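Local coordinates for AgaA (Rhizobium radiobacter, PDB 6HLX), which binds the opine agropinic acid as the periplasmic solute-binding protein of an ABC transporter that imports it into the bacterium, at residues A[34-39]-A[64-69]; A[43-48]-A[127-132]; A[106-109]-A[115-118]; A[87-92]-A[134-139]; A[19-22]-A[28-31]. All coordinates share one frame; numbering follows the deposited sequence.

Contact 1: A[34-39]-A[64-69]. With ZN (zinc ion), chain R.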
# COMPACT_ATOMS: atom_id res chain seq x y z
N ARG A 34 -11.00 2.23 -12.28
CA ARG A 34 -11.41 3.41 -11.53
C ARG A 34 -12.43 2.98 -10.48
O ARG A 34 -13.19 2.04 -10.71
CB ARG A 34 -12.05 4.45 -12.48
CG ARG A 34 -11.03 5.27 -13.31
CD ARG A 34 -10.17 6.14 -12.40
NE ARG A 34 -9.12 6.90 -13.10
CZ ARG A 34 -7.89 6.45 -13.35
NH1 ARG A 34 -7.55 5.20 -13.03
NH2 ARG A 34 -7.00 7.24 -13.94
N GLY A 35 -12.45 3.71 -9.36
CA GLY A 35 -13.46 3.51 -8.32
C GLY A 35 -14.49 4.62 -8.36
O GLY A 35 -14.50 5.43 -9.30
N LEU A 36 -15.35 4.70 -7.33
CA LEU A 36 -16.32 5.79 -7.22
C LEU A 36 -15.54 7.10 -7.12
O LEU A 36 -15.89 8.10 -7.75
CB LEU A 36 -17.18 5.60 -5.96
CG LEU A 36 -18.16 4.43 -6.05
CD1 LEU A 36 -18.70 4.06 -4.65
CD2 LEU A 36 -19.27 4.72 -7.07
N VAL A 37 -14.44 7.04 -6.37
CA VAL A 37 -13.49 8.14 -6.16
C VAL A 37 -12.07 7.57 -6.23
O VAL A 37 -11.89 6.36 -6.02
CB VAL A 37 -13.71 8.84 -4.80
CG1 VAL A 37 -15.02 9.63 -4.76
CG2 VAL A 37 -13.63 7.84 -3.63
N ASN A 38 -11.10 8.41 -6.52
CA ASN A 38 -9.68 8.02 -6.46
C ASN A 38 -8.92 9.26 -6.08
O ASN A 38 -9.42 10.37 -6.30
CB ASN A 38 -9.18 7.49 -7.80
CG ASN A 38 -9.70 6.10 -8.09
OD1 ASN A 38 -10.59 5.92 -8.94
ND2 ASN A 38 -9.18 5.09 -7.39
N TYR A 39 -7.70 9.11 -5.52
CA TYR A 39 -6.92 10.30 -5.19
C TYR A 39 -6.39 10.95 -6.47
O TYR A 39 -5.94 10.25 -7.38
CB TYR A 39 -5.74 9.89 -4.31
CG TYR A 39 -6.15 9.58 -2.88
CD1 TYR A 39 -6.52 10.59 -2.00
CD2 TYR A 39 -6.14 8.27 -2.41
CE1 TYR A 39 -6.84 10.31 -0.67
CE2 TYR A 39 -6.47 7.98 -1.08
CZ TYR A 39 -6.81 9.00 -0.22
OH TYR A 39 -7.12 8.69 1.09
N PHE A 64 -24.01 8.19 -3.85
CA PHE A 64 -23.13 8.42 -5.00
C PHE A 64 -23.97 8.60 -6.23
O PHE A 64 -24.81 7.73 -6.53
CB PHE A 64 -22.16 7.25 -5.21
CG PHE A 64 -21.26 7.07 -4.01
CD1 PHE A 64 -20.04 7.74 -3.94
CD2 PHE A 64 -21.64 6.27 -2.94
CE1 PHE A 64 -19.22 7.63 -2.81
CE2 PHE A 64 -20.83 6.16 -1.81
CZ PHE A 64 -19.62 6.83 -1.75
N HIS A 65 -23.77 9.72 -6.93
CA HIS A 65 -24.46 9.99 -8.19
C HIS A 65 -23.49 9.67 -9.30
O HIS A 65 -22.45 10.31 -9.42
CB HIS A 65 -24.95 11.43 -8.22
CG HIS A 65 -26.08 11.64 -7.28
ND1 HIS A 65 -27.34 11.11 -7.53
CD2 HIS A 65 -26.12 12.31 -6.10
CE1 HIS A 65 -28.10 11.50 -6.52
NE2 HIS A 65 -27.41 12.22 -5.64
N LEU A 66 -23.77 8.59 -10.03
CA LEU A 66 -22.83 8.09 -11.03
C LEU A 66 -22.71 8.94 -12.28
O LEU A 66 -23.71 9.41 -12.83
CB LEU A 66 -23.12 6.62 -11.41
CG LEU A 66 -23.18 5.60 -10.28
CD1 LEU A 66 -23.41 4.21 -10.85
CD2 LEU A 66 -21.91 5.64 -9.39
N ARG A 67 -21.47 9.11 -12.73
CA ARG A 67 -21.11 9.82 -13.95
C ARG A 67 -21.54 8.94 -15.13
O ARG A 67 -21.63 7.71 -14.99
CB ARG A 67 -19.56 9.94 -13.95
CG ARG A 67 -18.98 10.86 -14.99
CD ARG A 67 -17.47 10.89 -14.88
NE ARG A 67 -16.97 11.52 -13.66
CZ ARG A 67 -16.91 12.84 -13.45
NH1 ARG A 67 -17.34 13.68 -14.38
NH2 ARG A 67 -16.41 13.32 -12.32
N GLN A 68 -21.79 9.55 -16.29
CA GLN A 68 -22.05 8.78 -17.51
C GLN A 68 -20.68 8.19 -17.91
O GLN A 68 -19.74 8.94 -18.16
CB GLN A 68 -22.61 9.67 -18.64
CG GLN A 68 -22.70 8.95 -19.99
CD GLN A 68 -23.50 7.66 -19.98
OE1 GLN A 68 -24.61 7.59 -19.42
NE2 GLN A 68 -22.95 6.62 -20.61
N ALA A 69 -20.55 6.87 -17.86
CA ALA A 69 -19.26 6.23 -18.12
C ALA A 69 -19.48 4.83 -18.67
O ALA A 69 -20.52 4.22 -18.42
CB ALA A 69 -18.46 6.15 -16.80
ZN ZN R . -28.15 13.11 -3.95
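Leu36 turns its CG anti to the carbonyl carbon (chi1 -71°), and Phe64 does the same from the facing segment (chi1 -62°), so that a leucine methyl is laid squarely on the phenyl ring. CD1 of Leu36 stands 3.8 Å from the centroid of the Phe64 ring and only 3° off the ring normal, a CH-pi contact over the middle of one face; all six ring carbons are therefore almost equally far from it. The two side chains run at about a right angle to each other. The other methyl of Leu36 serves a second partner: its CD2 meets CD2 of Leu66 at 3.6 Å, a purely apolar touch reached by the far end of the Leu66 side chain. Strands 37-39 and 61-66 belong to one antiparallel sheet but are not neighbours in it; strand 45-55 runs between them, and Leu36 bonds through its backbone to Glu48 and Ala50 of that strand. Just before strand 37-39, the turn is held by Gly35 N, which donates to Asn38 OD1 at 2.9 Å, nearly straight and on a lone pair in the carbonyl plane. Between Phe64 and Leu66, the CB of His65 points away from segment 34-39, and its NE2 binds zinc at 2.0 Å in a site shared with Glu54. Helix 127-131 also packs on Phe64, through Ile128 and Leu131.

Contact 2: A[43-48]-A[127-132]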
# COMPACT_ATOMS: atom_id res chain seq x y z
N GLY A 43 -3.27 14.80 -4.14
CA GLY A 43 -3.75 14.13 -2.93
C GLY A 43 -5.19 14.43 -2.56
O GLY A 43 -5.68 13.94 -1.53
N LYS A 44 -5.89 15.23 -3.34
CA LYS A 44 -7.30 15.50 -3.01
C LYS A 44 -8.14 14.31 -3.55
O LYS A 44 -7.75 13.71 -4.55
CB LYS A 44 -7.78 16.82 -3.64
CG LYS A 44 -6.99 18.07 -3.22
CD LYS A 44 -7.13 18.43 -1.73
CE LYS A 44 -6.10 19.44 -1.28
NZ LYS A 44 -6.11 19.63 0.19
N ILE A 45 -9.27 14.00 -2.92
CA ILE A 45 -10.17 12.96 -3.41
C ILE A 45 -10.84 13.52 -4.66
O ILE A 45 -11.34 14.64 -4.65
CB ILE A 45 -11.21 12.53 -2.35
CG1 ILE A 45 -10.55 11.69 -1.20
CG2 ILE A 45 -12.39 11.78 -2.99
CD1 ILE A 45 -10.21 10.23 -1.51
N SER A 46 -10.80 12.75 -5.75
CA SER A 46 -11.36 13.13 -7.04
C SER A 46 -12.65 12.32 -7.32
O SER A 46 -12.62 11.11 -7.15
CB SER A 46 -10.33 12.87 -8.14
OG SER A 46 -10.86 13.10 -9.43
N PRO A 47 -13.76 12.97 -7.75
CA PRO A 47 -14.96 12.20 -8.12
C PRO A 47 -14.69 11.51 -9.47
O PRO A 47 -14.44 12.17 -10.50
CB PRO A 47 -16.06 13.27 -8.18
CG PRO A 47 -15.35 14.53 -8.55
CD PRO A 47 -13.94 14.42 -7.99
N GLU A 48 -14.64 10.18 -9.45
CA GLU A 48 -14.31 9.39 -10.64
C GLU A 48 -15.56 8.77 -11.22
O GLU A 48 -16.29 9.47 -11.90
CB GLU A 48 -13.17 8.38 -10.34
CG GLU A 48 -11.83 9.08 -10.06
CD GLU A 48 -11.14 9.79 -11.22
OE1 GLU A 48 -11.37 9.42 -12.40
OE2 GLU A 48 -10.33 10.71 -10.95
N MET A 127 -14.50 6.43 5.21
CA MET A 127 -15.10 5.57 4.19
C MET A 127 -14.82 6.07 2.78
O MET A 127 -14.51 5.25 1.91
CB MET A 127 -16.61 5.41 4.43
CG MET A 127 -17.30 4.42 3.48
SD MET A 127 -16.50 2.78 3.43
CE MET A 127 -16.75 2.22 5.10
N ILE A 128 -14.94 7.40 2.53
CA ILE A 128 -14.65 7.91 1.17
C ILE A 128 -13.19 7.59 0.77
O ILE A 128 -12.93 7.13 -0.35
CB ILE A 128 -14.98 9.43 1.05
CG1 ILE A 128 -16.50 9.69 1.18
CG2 ILE A 128 -14.44 10.03 -0.25
CD1 ILE A 128 -17.37 9.16 0.01
N ASP A 129 -12.27 7.74 1.74
CA ASP A 129 -10.85 7.42 1.47
C ASP A 129 -10.66 5.93 1.16
O ASP A 129 -9.93 5.59 0.21
CB ASP A 129 -9.97 7.83 2.65
CG ASP A 129 -9.93 9.34 2.85
OD1 ASP A 129 -9.08 9.99 2.22
OD2 ASP A 129 -10.75 9.86 3.62
N TYR A 130 -11.33 5.03 1.90
CA TYR A 130 -11.22 3.59 1.62
C TYR A 130 -11.84 3.21 0.27
O TYR A 130 -11.36 2.28 -0.38
CB TYR A 130 -11.73 2.72 2.78
CG TYR A 130 -10.74 2.67 3.93
CD1 TYR A 130 -9.48 2.09 3.78
CD2 TYR A 130 -11.09 3.16 5.19
CE1 TYR A 130 -8.58 2.01 4.84
CE2 TYR A 130 -10.19 3.08 6.27
CZ TYR A 130 -8.94 2.52 6.08
OH TYR A 130 -8.03 2.44 7.12
N LEU A 131 -12.82 4.01 -0.20
CA LEU A 131 -13.40 3.77 -1.53
C LEU A 131 -12.45 4.21 -2.65
O LEU A 131 -12.65 3.86 -3.83
CB LEU A 131 -14.79 4.43 -1.65
CG LEU A 131 -15.86 3.76 -0.78
CD1 LEU A 131 -17.09 4.64 -0.68
CD2 LEU A 131 -16.23 2.33 -1.34
N ALA A 132 -11.37 4.95 -2.28
CA ALA A 132 -10.35 5.37 -3.24
C ALA A 132 -9.23 4.31 -3.32
O ALA A 132 -8.31 4.49 -4.10
CB ALA A 132 -9.76 6.72 -2.83
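Ile45 carries the apolar part of this contact with two separate branches. Its CG2 touches CG2 of Ile128 at 3.8 Å, the two side chains slanting across one another, while its CD1 lies 3.8 Å from CB of Ala132, just past the last turn of helix 127-131. With chi1 at -72°, CG1 of Ile45 stands anti to the carbonyl carbon and CG2 anti to the backbone N; the branches thereby part, one to Ile128 and the other to Ala132, a full turn further along. Ile128 gives only CG2 to Ile45, and the rest of its side chain leads off elsewhere.

The polar side is limited to van der Waals contact. Asp129 brings OD1 to 3.9 Å from CD1 of Ile45, and the carboxylate oxygen is satisfied by a hydrogen bond from Tyr39. Within segment 43-48, Ser46 OG donates to Glu48 OE2 at 2.9 Å, approaching from above the carboxylate plane, 41° out of it. That same oxygen has a salt bridge to Lys182, and the other carboxylate oxygen, OE1, is bonded by the hydroxyl of Tyr181. In the backbone, Ala132 N bonds to Asp129 O at 2.9 Å where the helix gives way to loop.

The contact sets the short helix 127-131 against the start of strand 45-55. Val37 and Tyr39 of the edge strand 37-39 touch Ile45, Tyr53 further along strand 45-55 packs on both isoleucines, and Phe62 of strand 61-66 continues this sheet-helix packing beyond Ile128.

Contact 3: A[106-109]-A[115-118]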
# COMPACT_ATOMS: atom_id res chain seq x y z
N SER A 106 -23.30 -1.84 5.74
CA SER A 106 -24.32 -2.82 6.10
C SER A 106 -25.47 -2.92 5.11
O SER A 106 -26.19 -3.92 5.10
CB SER A 106 -24.84 -2.59 7.53
OG SER A 106 -25.33 -1.27 7.69
N LYS A 107 -25.68 -1.88 4.30
CA LYS A 107 -26.75 -1.87 3.30
C LYS A 107 -26.26 -1.15 2.05
O LYS A 107 -25.61 -0.11 2.17
CB LYS A 107 -27.98 -1.15 3.89
CG LYS A 107 -29.22 -1.18 2.99
CD LYS A 107 -30.50 -0.88 3.76
CE LYS A 107 -30.73 0.60 3.96
NZ LYS A 107 -32.05 0.88 4.59
N ILE A 108 -26.56 -1.72 0.87
CA ILE A 108 -26.22 -1.09 -0.41
C ILE A 108 -27.53 -1.02 -1.19
O ILE A 108 -28.11 -2.06 -1.53
CB ILE A 108 -25.13 -1.85 -1.22
CG1 ILE A 108 -23.83 -2.06 -0.40
CG2 ILE A 108 -24.85 -1.09 -2.54
CD1 ILE A 108 -22.85 -3.16 -0.96
N GLU A 109 -27.97 0.20 -1.49
CA GLU A 109 -29.23 0.40 -2.23
C GLU A 109 -28.92 0.95 -3.61
O GLU A 109 -27.95 1.71 -3.78
CB GLU A 109 -30.16 1.35 -1.48
CG GLU A 109 -30.63 0.80 -0.14
CD GLU A 109 -31.45 1.81 0.63
OE1 GLU A 109 -30.86 2.79 1.15
OE2 GLU A 109 -32.68 1.63 0.71
N THR A 115 -27.57 5.71 -9.28
CA THR A 115 -27.45 6.09 -7.87
C THR A 115 -27.16 4.88 -7.00
O THR A 115 -27.84 3.87 -7.12
CB THR A 115 -28.76 6.77 -7.38
OG1 THR A 115 -29.17 7.79 -8.31
CG2 THR A 115 -28.64 7.34 -5.96
N VAL A 116 -26.16 5.01 -6.13
CA VAL A 116 -25.78 4.00 -5.14
C VAL A 116 -25.85 4.68 -3.77
O VAL A 116 -25.28 5.75 -3.59
CB VAL A 116 -24.34 3.46 -5.34
CG1 VAL A 116 -24.02 2.35 -4.32
CG2 VAL A 116 -24.13 2.97 -6.75
N LYS A 117 -26.49 4.02 -2.80
CA LYS A 117 -26.55 4.56 -1.45
C LYS A 117 -26.00 3.52 -0.49
O LYS A 117 -26.47 2.38 -0.50
CB LYS A 117 -27.99 4.88 -1.06
CG LYS A 117 -28.67 5.93 -1.92
CD LYS A 117 -29.97 6.41 -1.25
CE LYS A 117 -31.18 5.54 -1.50
NZ LYS A 117 -32.42 6.12 -0.92
N LEU A 118 -25.04 3.92 0.36
CA LEU A 118 -24.48 3.05 1.39
C LEU A 118 -24.97 3.50 2.74
O LEU A 118 -25.11 4.71 2.99
CB LEU A 118 -22.93 3.09 1.40
CG LEU A 118 -22.22 2.86 0.07
CD1 LEU A 118 -20.71 2.98 0.24
CD2 LEU A 118 -22.62 1.52 -0.56
O HOH W 1 -28.18 2.24 2.01
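Lys117 O accepts the amide of Glu109 at 2.8 Å, an almost straight bond (174° at the hydrogen) lying in the carbonyl plane. A water lies 2.9 Å from Glu109 OE1 and, in a weak contact, 3.0 Å from Lys117 O; it has more acceptors nearby than protons to give, so it need not bond both at once. The return bond, Lys117 N to Glu109 O, measures 2.9 Å, its donor tilted 23° from the carbonyl plane. These two bonds make Glu109 and Lys117 a hydrogen-bonded antiparallel pair of the beta hairpin 105-110/115-120, next to the non-hydrogen-bonded pair Ile108 and Leu118. Toward the start of the first strand, Ser106 and Lys107 both face Thr119 in a classic beta bulge. On the face that carries Glu109 and Lys117 the side chains slant past each other. Lys117 bends at chi3 (-83°), which sets its CE 3.8 Å from Glu109 OE1; the opposite charges stay slightly too far apart for a salt bridge. Ile108, Val116 and Leu118 occupy the other face and lie side by side. Ile108 CG1 meets Leu118 CD2 at 3.8 Å, and its CG2 reaches Val116 CG1 at 4.0 Å. Helix 79-90 covers this apolar face: Leu86 touches Ile108 and Leu118, while Val82 touches Val116. Strand 105-110 is the sheet's edge; strand 115-120 bonds on to strand 61-66.

Contact 4: A[87-92]-A[134-139]. With EDO (1,2-ethanediol), chain B.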
# COMPACT_ATOMS: atom_id res chain seq x y z
N GLU A 87 -19.93 -5.91 -2.92
CA GLU A 87 -20.28 -7.19 -2.30
C GLU A 87 -19.13 -8.20 -2.34
O GLU A 87 -18.97 -8.97 -1.38
CB GLU A 87 -21.55 -7.76 -2.90
CG GLU A 87 -22.76 -7.08 -2.27
CD GLU A 87 -24.10 -7.49 -2.85
OE1 GLU A 87 -25.12 -7.19 -2.20
OE2 GLU A 87 -24.13 -8.10 -3.94
N ARG A 88 -18.30 -8.16 -3.40
CA ARG A 88 -17.12 -9.04 -3.49
C ARG A 88 -16.09 -8.69 -2.42
O ARG A 88 -15.45 -9.58 -1.85
CB ARG A 88 -16.51 -8.98 -4.90
CG ARG A 88 -15.45 -10.04 -5.10
CD ARG A 88 -15.21 -10.44 -6.54
NE ARG A 88 -14.20 -11.49 -6.52
CZ ARG A 88 -12.94 -11.34 -6.90
NH1 ARG A 88 -12.53 -10.19 -7.46
NH2 ARG A 88 -12.07 -12.34 -6.77
N ILE A 89 -15.95 -7.40 -2.11
CA ILE A 89 -15.01 -6.95 -1.07
C ILE A 89 -15.51 -7.40 0.30
O ILE A 89 -14.74 -7.88 1.14
CB ILE A 89 -14.83 -5.41 -1.12
CG1 ILE A 89 -14.18 -5.00 -2.48
CG2 ILE A 89 -13.97 -4.94 0.09
CD1 ILE A 89 -14.33 -3.44 -2.83
N LEU A 90 -16.82 -7.25 0.52
CA LEU A 90 -17.46 -7.55 1.81
C LEU A 90 -17.60 -9.03 2.14
O LEU A 90 -17.85 -9.37 3.29
CB LEU A 90 -18.85 -6.87 1.86
CG LEU A 90 -18.85 -5.33 1.75
CD1 LEU A 90 -20.29 -4.80 1.54
CD2 LEU A 90 -18.18 -4.68 2.95
N ASP A 91 -17.50 -9.89 1.13
CA ASP A 91 -17.72 -11.33 1.30
C ASP A 91 -16.73 -11.93 2.31
O ASP A 91 -15.55 -11.96 2.01
CB ASP A 91 -17.63 -12.03 -0.05
CG ASP A 91 -17.90 -13.54 -0.05
OD1 ASP A 91 -18.12 -14.11 1.05
OD2 ASP A 91 -17.88 -14.14 -1.13
N PRO A 92 -17.18 -12.43 3.48
CA PRO A 92 -16.23 -12.99 4.47
C PRO A 92 -15.49 -14.25 4.02
O PRO A 92 -14.47 -14.59 4.62
CB PRO A 92 -17.09 -13.29 5.70
CG PRO A 92 -18.37 -12.61 5.48
CD PRO A 92 -18.56 -12.49 3.99
N PRO A 134 -6.91 1.27 -4.51
CA PRO A 134 -6.84 0.60 -5.83
C PRO A 134 -7.67 -0.70 -5.80
O PRO A 134 -8.12 -1.19 -6.84
CB PRO A 134 -5.34 0.26 -5.95
CG PRO A 134 -4.64 1.38 -5.11
CD PRO A 134 -5.57 1.47 -3.91
N GLU A 135 -7.89 -1.27 -4.58
CA GLU A 135 -8.64 -2.52 -4.43
C GLU A 135 -10.17 -2.30 -4.37
O GLU A 135 -10.93 -3.28 -4.34
CB GLU A 135 -8.14 -3.33 -3.19
CG GLU A 135 -6.71 -3.89 -3.37
CD GLU A 135 -5.60 -2.86 -3.56
OE1 GLU A 135 -5.59 -1.85 -2.81
OE2 GLU A 135 -4.75 -3.05 -4.46
N SER A 136 -10.62 -1.02 -4.33
CA SER A 136 -12.06 -0.66 -4.25
C SER A 136 -12.62 -0.23 -5.64
O SER A 136 -13.73 0.29 -5.74
CB SER A 136 -12.28 0.45 -3.22
OG SER A 136 -11.89 -0.01 -1.93
N VAL A 137 -11.87 -0.52 -6.72
CA VAL A 137 -12.29 -0.15 -8.08
C VAL A 137 -13.52 -0.95 -8.48
O VAL A 137 -13.76 -2.02 -7.91
CB VAL A 137 -11.13 -0.30 -9.10
CG1 VAL A 137 -10.01 0.71 -8.77
CG2 VAL A 137 -10.60 -1.72 -9.12
N ILE A 138 -14.28 -0.43 -9.45
CA ILE A 138 -15.54 -1.03 -9.89
C ILE A 138 -15.38 -1.82 -11.17
O ILE A 138 -14.81 -1.32 -12.14
CB ILE A 138 -16.65 0.06 -10.07
CG1 ILE A 138 -16.80 1.00 -8.83
CG2 ILE A 138 -18.02 -0.56 -10.46
CD1 ILE A 138 -17.02 0.24 -7.48
N VAL A 139 -15.93 -3.03 -11.19
CA VAL A 139 -15.92 -3.89 -12.37
C VAL A 139 -17.38 -4.25 -12.72
O VAL A 139 -18.27 -4.02 -11.89
CB VAL A 139 -15.00 -5.15 -12.22
CG1 VAL A 139 -13.55 -4.73 -11.98
CG2 VAL A 139 -15.50 -6.07 -11.12
C1 EDO B . -24.76 -5.93 1.50
O1 EDO B . -25.48 -5.84 0.28
C2 EDO B . -23.84 -7.17 1.47
O2 EDO B . -23.08 -7.23 2.68
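Ile89 sends its side chain from the last turn of helix 79-90 toward the loop that holds Glu135 and Ser136. From CB, which points at segment 134-139, CG1 leaves anti to the carbonyl carbon (chi1 -64°) and comes to 4.1 Å from the backbone carbonyl oxygen of Glu135. The chain then extends through chi2 (163°) to CD1, which does most of the touching: it lies 3.7 Å from Glu135 O and 3.9 Å from Ser136 CA. The hydroxyl of Ser136 is further from this methyl, and it is used instead in a hydrogen bond to Tyr130 O. The contact is thus one methyl resting on loop backbone, with little area buried. The Glu135 side chain leads off the other way, where its carboxylate turns to Lys29 and Arg26, basic residues of helix 23-32. On another side of the helix Glu87, with its chain extended beyond CG, accepts a hydrogen bond at OE1 from O1 of an ethanediol, 2.8 Å away, probably a molecule of the crystallisation liquor. The loop runs between helices 127-131 and 141-146, and is tied again to helix 79-90 where Val139 N bonds to Ser85. Leu102 of helix 99-102 packs on both Ile89 and Ser136, while strand 105-110 meets the helix through Ile108, which touches Glu87 and Leu90.

Contact 5: A[19-22]-A[28-31]. With G9Z (agropinic acid), chain E.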
# COMPACT_ATOMS: atom_id res chain seq x y z
N VAL A 19 -7.63 -8.01 -4.43
CA VAL A 19 -6.38 -8.46 -3.82
C VAL A 19 -5.35 -7.37 -3.91
O VAL A 19 -5.23 -6.72 -4.96
CB VAL A 19 -5.87 -9.76 -4.53
CG1 VAL A 19 -4.54 -10.23 -3.96
CG2 VAL A 19 -6.92 -10.86 -4.45
N GLN A 20 -4.57 -7.19 -2.83
CA GLN A 20 -3.49 -6.20 -2.79
C GLN A 20 -2.19 -7.03 -2.95
O GLN A 20 -1.69 -7.59 -1.96
CB GLN A 20 -3.51 -5.46 -1.43
CG GLN A 20 -2.82 -4.09 -1.43
CD GLN A 20 -1.41 -4.07 -1.97
OE1 GLN A 20 -1.20 -4.26 -3.17
NE2 GLN A 20 -0.44 -3.79 -1.11
N PRO A 21 -1.66 -7.19 -4.19
CA PRO A 21 -0.47 -8.05 -4.35
C PRO A 21 0.85 -7.31 -4.10
O PRO A 21 1.91 -7.94 -4.04
CB PRO A 21 -0.54 -8.44 -5.84
CG PRO A 21 -1.11 -7.20 -6.51
CD PRO A 21 -2.10 -6.61 -5.48
N GLY A 22 0.78 -6.00 -4.05
CA GLY A 22 1.96 -5.15 -3.95
C GLY A 22 1.90 -4.02 -4.97
O GLY A 22 0.94 -3.93 -5.75
N VAL A 28 -0.42 -1.41 -12.44
CA VAL A 28 -1.14 -1.84 -13.63
C VAL A 28 -2.66 -1.62 -13.41
O VAL A 28 -3.34 -1.08 -14.28
CB VAL A 28 -0.81 -3.30 -14.04
CG1 VAL A 28 -1.61 -3.71 -15.29
CG2 VAL A 28 0.70 -3.46 -14.29
N LYS A 29 -3.17 -2.00 -12.24
CA LYS A 29 -4.61 -1.82 -11.95
C LYS A 29 -5.04 -0.36 -12.07
O LYS A 29 -6.13 -0.08 -12.56
CB LYS A 29 -4.96 -2.29 -10.53
CG LYS A 29 -5.05 -3.81 -10.43
CD LYS A 29 -5.75 -4.31 -9.16
CE LYS A 29 -5.05 -3.85 -7.87
NZ LYS A 29 -5.56 -4.59 -6.68
N LEU A 30 -4.17 0.58 -11.66
CA LEU A 30 -4.51 2.01 -11.68
C LEU A 30 -4.48 2.63 -13.09
O LEU A 30 -4.96 3.75 -13.28
CB LEU A 30 -3.66 2.79 -10.67
CG LEU A 30 -3.94 2.39 -9.21
CD1 LEU A 30 -2.88 2.93 -8.30
CD2 LEU A 30 -5.37 2.80 -8.76
N ALA A 31 -4.00 1.88 -14.07
CA ALA A 31 -4.07 2.31 -15.47
C ALA A 31 -5.42 1.87 -16.06
O ALA A 31 -5.95 2.55 -16.93
CB ALA A 31 -2.93 1.66 -16.26
OAM G9Z E . 4.96 -4.26 -3.18
CAB G9Z E . 6.01 -4.16 -2.53
CAC G9Z E . 7.25 -4.64 -3.00
CB G9Z E . 8.29 -4.29 -1.90
CA G9Z E . 7.47 -3.76 -0.73
C G9Z E . 7.98 -2.50 -0.28
O G9Z E . 7.61 -1.45 -0.87
N G9Z E . 6.07 -3.70 -1.27
CAG G9Z E . 4.90 -3.10 -0.52
CAH G9Z E . 4.36 -4.09 0.50
OAP G9Z E . 5.40 -4.31 1.46
CAI G9Z E . 3.10 -3.58 1.22
OAQ G9Z E . 2.22 -2.96 0.24
CAJ G9Z E . 2.30 -4.74 1.89
OAR G9Z E . 1.13 -4.21 2.54
CAK G9Z E . 3.09 -5.64 2.87
OAT G9Z E . 2.31 -6.82 3.18
CAL G9Z E . 3.53 -4.90 4.14
OAS G9Z E . 4.37 -5.75 4.94
OXT G9Z E . 8.81 -2.50 0.67
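Val19 to Gly22 form an irregular lead-in to helix 23-32, and Val28 to Ala31 lie on that same helix, with Ala31 N bonded to Val28 O at 3.0 Å. Gly22 takes the N-cap position with phi 132°, a backbone shape in which a side chain would collide with the preceding carbonyl oxygen. Across the contact Lys29 reaches back to the lead-in. Its chain bends at chi3 and brings NZ to Val19 O, a hydrogen bond of 2.8 Å whose donor is tilted 23° from the carbonyl plane. NZ also lies 4.2 Å from Pro21 CD. Two more acceptors outside the pair hold the ammonium: the carbonyl of Thr17 and the carboxylate of Glu135, the latter through a salt bridge. Gln20 is folded within its own segment. Its chain bends at chi2, and OE1 receives the amide of Gly22 at 2.8 Å from above the carbonyl plane, 38° out of it. That bond helps fix the amide's rotation and leaves NE2 facing the ligand, 3.1 Å from OAQ of agropinic acid. Gly22 CA lies 3.2 Å from OAM, where the absence of a side chain lets the ligand come so close.

Gln20 and Gly22 belong to the agropinic acid pocket, whereas Lys29 is not among the ligand contacts of these segments and probably acts from a second shell. Three oxygen partners satisfy its buried charge, and the negative Glu135 would be expected to favour the protonated ammonium; by holding the Val19 carbonyl, Lys29 probably helps position the pocket loop.

How the contacts relate
Contacts 1, 2 and 3 reach one five-stranded antiparallel sheet. Phe64 N bonds to Val116 O (2.8 Å) between contacts 1 and 3, and Arg67 NE to Glu48 O (2.8 Å) between contacts 1 and 2, whose centres are about 9 Å apart. Contact 4 joins this region to the binding cleft: Arg34 O accepts Ile138 N at 3.0 Å, and Glu135 OE2 lies 2.8 Å from Lys29 NZ of contact 5. Of the five, only contact 5 holds residues of the agropinic acid pocket, Gln20 and Gly22; in contact 4 the Glu135 side chain is about 8 Å from the ligand. Contact 3 is remote, its centre about 25 Å from that of contact 5, but Thr115 approaches the zinc site of contact 1.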